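Local coordinates for TraI domain-containing protein (Salmonella typhi, PDB 2IPQ) that is of uncharacterised function but, as the C-terminal domain of a TraI-like protein, probably belongs to a machinery related to conjugal DNA transfer, at residues A[38-44]-A[109-115]; A[91-97]-A[130-134]. All blocks are in the same frame, centred on the assembly; numbering follows the deposited sequence. Where two conformers were deposited one is given.

Contact 1. Residues A[38-44]-A[109-115]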
loop_
_atom_site.group_PDB
_atom_site.type_symbol
_atom_site.label_atom_id
_atom_site.label_comp_id
_atom_site.label_asym_id
_atom_site.label_seq_id
_atom_site.Cartn_x
_atom_site.Cartn_y
_atom_site.Cartn_z
ATOM N N GLY A 38 4.034 -4.987 11.231
ATOM C CA GLY A 38 4.536 -3.668 11.573
ATOM C C GLY A 38 4.449 -2.713 10.408
ATOM O O GLY A 38 4.812 -1.549 10.534
ATOM N N PHE A 39 3.965 -3.205 9.273
ATOM C CA PHE A 39 4.012 -2.450 8.029
ATOM C C PHE A 39 2.685 -2.481 7.294
ATOM O O PHE A 39 1.875 -3.419 7.459
ATOM C CB PHE A 39 5.124 -2.993 7.120
ATOM C CG PHE A 39 6.503 -2.660 7.609
ATOM C CD1 PHE A 39 7.019 -1.388 7.436
ATOM C CD2 PHE A 39 7.276 -3.614 8.257
ATOM C CE1 PHE A 39 8.296 -1.063 7.897
ATOM C CE2 PHE A 39 8.541 -3.310 8.720
ATOM C CZ PHE A 39 9.053 -2.036 8.540
ATOM N N VAL A 40 2.458 -1.452 6.485
ATOM C CA VAL A 40 1.382 -1.485 5.522
ATOM C C VAL A 40 1.979 -1.774 4.154
ATOM O O VAL A 40 2.804 -1.036 3.685
ATOM C CB VAL A 40 0.619 -0.162 5.507
ATOM C CG1 VAL A 40 -0.523 -0.198 4.428
ATOM C CG2 VAL A 40 0.036 0.127 6.931
ATOM N N PHE A 41 1.560 -2.858 3.519
ATOM C CA PHE A 41 1.990 -3.138 2.162
ATOM C C PHE A 41 1.003 -2.544 1.167
ATOM O O PHE A 41 -0.188 -2.821 1.212
ATOM C CB PHE A 41 2.088 -4.654 1.949
ATOM C CG PHE A 41 2.384 -5.061 0.534
ATOM C CD1 PHE A 41 3.695 -5.108 0.073
ATOM C CD2 PHE A 41 1.354 -5.431 -0.335
ATOM C CE1 PHE A 41 3.983 -5.494 -1.242
ATOM C CE2 PHE A 41 1.636 -5.820 -1.659
ATOM C CZ PHE A 41 2.947 -5.852 -2.104
ATOM N N ILE A 42 1.496 -1.729 0.241
ATOM C CA ILE A 42 0.616 -1.229 -0.803
ATOM C C ILE A 42 1.119 -1.714 -2.166
ATOM O O ILE A 42 2.275 -1.470 -2.595
ATOM C CB ILE A 42 0.456 0.313 -0.736
ATOM C CG1 ILE A 42 1.756 0.978 -1.152
ATOM C CG2 ILE A 42 0.078 0.788 0.713
ATOM C CD1 ILE A 42 1.770 2.526 -1.006
ATOM N N SER A 43 0.252 -2.404 -2.870
ATOM C CA SER A 43 0.725 -3.022 -4.071
ATOM C C SER A 43 0.697 -2.029 -5.223
ATOM O O SER A 43 -0.156 -1.154 -5.273
ATOM C CB SER A 43 -0.030 -4.314 -4.369
ATOM O OG SER A 43 -1.248 -3.988 -4.939
ATOM N N VAL A 44 1.656 -2.157 -6.123
ATOM C CA VAL A 44 1.754 -1.303 -7.310
ATOM C C VAL A 44 1.750 -2.168 -8.565
ATOM O O VAL A 44 2.357 -3.239 -8.594
ATOM C CB VAL A 44 3.009 -0.360 -7.336
ATOM C CG1 VAL A 44 3.435 0.097 -5.935
ATOM C CG2 VAL A 44 4.119 -0.994 -8.012
ATOM N N THR A 109 4.115 -6.949 -6.101
ATOM C CA THR A 109 5.201 -6.126 -5.558
ATOM C C THR A 109 4.644 -4.765 -5.148
ATOM O O THR A 109 3.592 -4.349 -5.636
ATOM C CB THR A 109 6.464 -6.018 -6.504
ATOM O OG1 THR A 109 6.677 -4.686 -6.930
ATOM C CG2 THR A 109 6.363 -6.912 -7.702
ATOM N N GLY A 110 5.336 -4.090 -4.235
ATOM C CA GLY A 110 4.912 -2.776 -3.814
ATOM C C GLY A 110 5.709 -2.301 -2.628
ATOM O O GLY A 110 6.741 -2.847 -2.306
ATOM N N TYR A 111 5.184 -1.285 -1.969
ATOM C CA TYR A 111 5.905 -0.540 -0.963
ATOM C C TYR A 111 5.535 -1.086 0.388
ATOM O O TYR A 111 4.426 -1.576 0.576
ATOM C CB TYR A 111 5.473 0.923 -1.044
ATOM C CG TYR A 111 5.934 1.635 -2.299
ATOM C CD1 TYR A 111 5.030 1.949 -3.335
ATOM C CD2 TYR A 111 7.267 1.998 -2.456
ATOM C CE1 TYR A 111 5.473 2.630 -4.515
ATOM C CE2 TYR A 111 7.717 2.668 -3.610
ATOM C CZ TYR A 111 6.820 2.978 -4.631
ATOM O OH TYR A 111 7.291 3.634 -5.756
ATOM N N LEU A 112 6.458 -0.995 1.329
ATOM C CA LEU A 112 6.137 -1.111 2.746
ATOM C C LEU A 112 6.145 0.242 3.439
ATOM O O LEU A 112 7.078 1.016 3.284
ATOM C CB LEU A 112 7.151 -2.029 3.441
ATOM C CG LEU A 112 7.059 -3.523 3.082
ATOM C CD1 LEU A 112 8.063 -4.231 3.921
ATOM C CD2 LEU A 112 5.703 -4.035 3.378
ATOM N N ILE A 113 5.120 0.534 4.215
ATOM C CA ILE A 113 5.085 1.790 4.951
ATOM C C ILE A 113 4.853 1.504 6.426
ATOM O O ILE A 113 3.905 0.796 6.775
ATOM C CB ILE A 113 3.915 2.633 4.430
ATOM C CG1 ILE A 113 4.146 2.968 2.954
ATOM C CG2 ILE A 113 3.682 3.879 5.321
ATOM C CD1 ILE A 113 2.869 3.241 2.206
ATOM N N LYS A 114 5.704 2.056 7.282
ATOM C CA LYS A 114 5.604 1.870 8.725
ATOM C C LYS A 114 4.208 2.203 9.178
ATOM O O LYS A 114 3.693 3.255 8.794
ATOM C CB LYS A 114 6.551 2.812 9.447
ATOM C CG LYS A 114 7.961 2.348 9.541
ATOM C CD LYS A 114 8.793 3.297 10.437
ATOM C CE LYS A 114 8.272 3.310 11.872
ATOM N NZ LYS A 114 9.238 3.900 12.846
HETATM N N MSE A 115 3.617 1.327 9.994
HETATM C CA MSE A 115 2.238 1.486 10.473
HETATM C C MSE A 115 1.945 2.869 11.037
HETATM O O MSE A 115 0.874 3.423 10.801
HETATM C CB MSE A 115 1.924 0.482 11.585
HETATM C CG MSE A 115 2.213 -0.942 11.234
HETATM SE SE MSE A 115 0.623 -2.030 11.139
HETATM C CE MSE A 115 0.849 -3.074 12.778
HETATM O O HOH W 1 2.013 -5.689 -7.711
#
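F41 and L112 form a non-hydrogen-bonded antiparallel pair, and their packing shows how one aromatic ring can span several residues of a neighbouring strand. CG of F41 stands anti to the backbone N (chi1 174°), which lays the ring along 109-112. Its CB touches L112 CD2 at 3.9 Å, and the same methyl lies at the ring edge. Farther out, F41 CG and CD1 run past Y111 O, CE1 reaches G110 N at 3.6 Å, and CZ ends against T109 C. The face opposite F41 and L112 carries V40, I42, Y111 and I113. There I42 CD1 presses on I113 CD1 at 3.5 Å, a tight methyl contact, while V44 CG1 crosses the Y111 side chain at about a right angle, 3.5 Å from CE1. The hydroxyl of Y111 is held by E77 and Q73 of helix 68-77. Paired backbone bonds join V40 to I113 and I42 to Y111. A further bond, V44 N to T109 O (3.0 Å), closes the end, where a water also bridges V44 O and T109 N. This is a regular antiparallel ladder inside a five-stranded sheet, with helix 68-77 reaching the Y111 face, in a domain whose family is grouped with helix-turn-helix proteins.

Contact 2. Residues A[91-97]-A[130-134]; sequences WQCCLYE and FLKVI
Y96 keeps CG anti to its carbonyl carbon (chi1 -66°), whereas K132 sets CG anti to its backbone N (chi1 -168°) and then bends at chi2 and chi3; the two side chains cross at a slant and their polar ends come near each other. Y96 OH and K132 NZ stay 3.8 Å apart, and a water joins them unevenly, taking a 2.6 Å bond from NZ and making only a weak one with the hydroxyl. F130 O accepts a bond from Y96 N at 2.8 Å, straight at the hydrogen but tilted from the carbonyl plane; the same oxygen lies at the Y96 ring edge, in the ring plane, 3.5 Å from CD1. Successive cysteines serve different faces. C93 joins L95, L131 and V133, its CB tight against L131 CD1 at 3.5 Å and its SG 3.8 Å from V133 CG2; F41 of strand 39-43 packs against C93 and L131 on this face. C94 points to the K132 face, where its SG meets I134 CD1 at 3.8 Å. C94 and K132 exchange two backbone bonds, and I134 N binds Q92 O. Main-chain bonds and apolar contacts thus secure the strand; the exposed ammonium, only loosely linked to the phenol through water, probably contributes little.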
loop_
_atom_site.group_PDB
_atom_site.type_symbol
_atom_site.label_atom_id
_atom_site.label_comp_id
_atom_site.label_asym_id
_atom_site.label_seq_id
_atom_site.Cartn_x
_atom_site.Cartn_y
_atom_site.Cartn_z
ATOM N N TRP A 91 9.101 -4.689 -2.178
ATOM C CA TRP A 91 9.064 -6.065 -1.718
ATOM C C TRP A 91 8.079 -6.903 -2.553
ATOM O O TRP A 91 7.021 -6.410 -3.008
ATOM C CB TRP A 91 8.663 -6.115 -0.234
ATOM C CG TRP A 91 9.791 -5.842 0.727
ATOM C CD1 TRP A 91 10.497 -6.769 1.450
ATOM C CD2 TRP A 91 10.340 -4.556 1.075
ATOM N NE1 TRP A 91 11.460 -6.140 2.214
ATOM C CE2 TRP A 91 11.385 -4.785 2.005
ATOM C CE3 TRP A 91 10.057 -3.238 0.685
ATOM C CZ2 TRP A 91 12.147 -3.741 2.554
ATOM C CZ3 TRP A 91 10.819 -2.207 1.224
ATOM C CH2 TRP A 91 11.847 -2.464 2.155
ATOM N N GLN A 92 8.420 -8.172 -2.763
ATOM C CA GLN A 92 7.458 -9.108 -3.317
ATOM C C GLN A 92 6.646 -9.793 -2.257
ATOM O O GLN A 92 7.125 -10.048 -1.146
ATOM C CB GLN A 92 8.153 -10.174 -4.139
ATOM C CG GLN A 92 8.645 -9.655 -5.446
ATOM C CD GLN A 92 9.933 -10.305 -5.818
ATOM O OE1 GLN A 92 9.966 -11.507 -6.119
ATOM N NE2 GLN A 92 11.019 -9.527 -5.785
ATOM N N CYS A 93 5.411 -10.105 -2.616
ATOM C CA CYS A 93 4.496 -10.762 -1.702
ATOM C C CYS A 93 3.723 -11.762 -2.520
ATOM O O CYS A 93 3.571 -11.583 -3.735
ATOM C CB CYS A 93 3.517 -9.746 -1.128
ATOM S SG CYS A 93 4.337 -8.477 -0.116
ATOM N N CYS A 94 3.254 -12.807 -1.857
ATOM C CA CYS A 94 2.306 -13.724 -2.438
ATOM C C CYS A 94 0.954 -13.362 -1.859
ATOM O O CYS A 94 0.791 -13.315 -0.641
ATOM C CB CYS A 94 2.626 -15.175 -2.029
ATOM S SG CYS A 94 4.218 -15.744 -2.606
ATOM N N LEU A 95 -0.021 -13.116 -2.719
ATOM C CA LEU A 95 -1.383 -12.959 -2.205
ATOM C C LEU A 95 -2.201 -14.199 -2.430
ATOM O O LEU A 95 -2.483 -14.537 -3.574
ATOM C CB LEU A 95 -2.060 -11.746 -2.840
ATOM C CG LEU A 95 -3.529 -11.513 -2.498
ATOM C CD1 LEU A 95 -3.658 -10.930 -1.094
ATOM C CD2 LEU A 95 -4.152 -10.600 -3.536
ATOM N N TYR A 96 -2.594 -14.871 -1.346
ATOM C CA TYR A 96 -3.407 -16.095 -1.433
ATOM C C TYR A 96 -4.896 -15.804 -1.412
ATOM O O TYR A 96 -5.302 -14.788 -0.879
ATOM C CB TYR A 96 -3.068 -17.048 -0.298
ATOM C CG TYR A 96 -1.680 -17.591 -0.379
ATOM C CD1 TYR A 96 -0.610 -16.881 0.150
ATOM C CD2 TYR A 96 -1.424 -18.810 -0.991
ATOM C CE1 TYR A 96 0.688 -17.371 0.077
ATOM C CE2 TYR A 96 -0.129 -19.311 -1.073
ATOM C CZ TYR A 96 0.921 -18.574 -0.534
ATOM O OH TYR A 96 2.212 -19.045 -0.599
ATOM N N GLU A 97 -5.700 -16.698 -1.985
ATOM C CA GLU A 97 -7.169 -16.660 -1.855
ATOM C C GLU A 97 -7.708 -17.241 -0.537
ATOM O O GLU A 97 -8.829 -16.912 -0.123
ATOM C CB GLU A 97 -7.810 -17.445 -3.003
ATOM C CG GLU A 97 -7.128 -18.780 -3.221
ATOM C CD GLU A 97 -7.919 -19.783 -4.085
ATOM O OE1 GLU A 97 -8.832 -19.370 -4.857
ATOM O OE2 GLU A 97 -7.595 -20.994 -3.977
ATOM N N PHE A 130 -4.071 -13.082 4.158
ATOM C CA PHE A 130 -3.946 -13.486 2.756
ATOM C C PHE A 130 -2.542 -13.230 2.162
ATOM O O PHE A 130 -2.101 -13.920 1.232
ATOM C CB PHE A 130 -5.013 -12.750 1.943
ATOM C CG PHE A 130 -6.435 -13.114 2.357
ATOM C CD1 PHE A 130 -7.182 -12.267 3.154
ATOM C CD2 PHE A 130 -6.999 -14.298 1.952
ATOM C CE1 PHE A 130 -8.474 -12.601 3.533
ATOM C CE2 PHE A 130 -8.294 -14.638 2.321
ATOM C CZ PHE A 130 -9.026 -13.791 3.111
ATOM N N LEU A 131 -1.840 -12.244 2.712
ATOM C CA LEU A 131 -0.576 -11.805 2.140
ATOM C C LEU A 131 0.590 -12.374 2.916
ATOM O O LEU A 131 0.617 -12.322 4.144
ATOM C CB LEU A 131 -0.497 -10.302 2.210
ATOM C CG LEU A 131 0.692 -9.668 1.523
ATOM C CD1 LEU A 131 0.273 -9.358 0.082
ATOM C CD2 LEU A 131 1.019 -8.429 2.282
ATOM N N LYS A 132 1.563 -12.900 2.189
ATOM C CA LYS A 132 2.844 -13.318 2.741
ATOM C C LYS A 132 3.940 -12.480 2.065
ATOM O O LYS A 132 4.034 -12.469 0.841
ATOM C CB LYS A 132 3.043 -14.814 2.415
ATOM C CG LYS A 132 4.184 -15.503 3.142
ATOM C CD LYS A 132 5.021 -16.325 2.180
ATOM C CE LYS A 132 4.588 -17.781 2.087
ATOM N NZ LYS A 132 5.528 -18.552 1.189
ATOM N N VAL A 133 4.753 -11.781 2.851
ATOM C CA VAL A 133 5.877 -11.013 2.329
ATOM C C VAL A 133 7.050 -11.956 2.151
ATOM O O VAL A 133 7.324 -12.777 3.017
ATOM C CB VAL A 133 6.272 -9.867 3.319
ATOM C CG1 VAL A 133 7.490 -9.013 2.799
ATOM C CG2 VAL A 133 5.053 -8.980 3.594
ATOM N N ILE A 134 7.751 -11.858 1.033
ATOM C CA ILE A 134 8.997 -12.621 0.910
ATOM C C ILE A 134 10.200 -11.908 1.541
ATOM O O ILE A 134 10.532 -10.779 1.161
ATOM C CB ILE A 134 9.320 -12.993 -0.547
ATOM C CG1 ILE A 134 8.047 -13.397 -1.303
ATOM C CG2 ILE A 134 10.348 -14.121 -0.574
ATOM C CD1 ILE A 134 7.430 -14.632 -0.815
HETATM O O HOH W 2 10.838 -9.369 -1.250
HETATM O O HOH W 3 5.490 -19.658 -1.164
#

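Overall arrangement
Both contacts are antiparallel strand pairings of one sheet, ordered 33-36, 39-43, 105-114, 91-96, 131-133, and their centres lie 11 Å apart. Contact 1 joins two interior strands near the centre of the molecule, and most of its touching residues are buried. Contact 2 adds the outermost strand 131-133, farther from the centre, and includes more exposed residues. Strands 105-114 and 91-96 tie them together: G110 O probably accepts a hydrogen bond from W91 N. Chemistry follows position. Both ladders use aromatic and aliphatic groups, but the inner one has a tyrosine hydroxyl bonded to a helix, while the outer one adds cysteine sulfurs and an exposed, water-linked lysine.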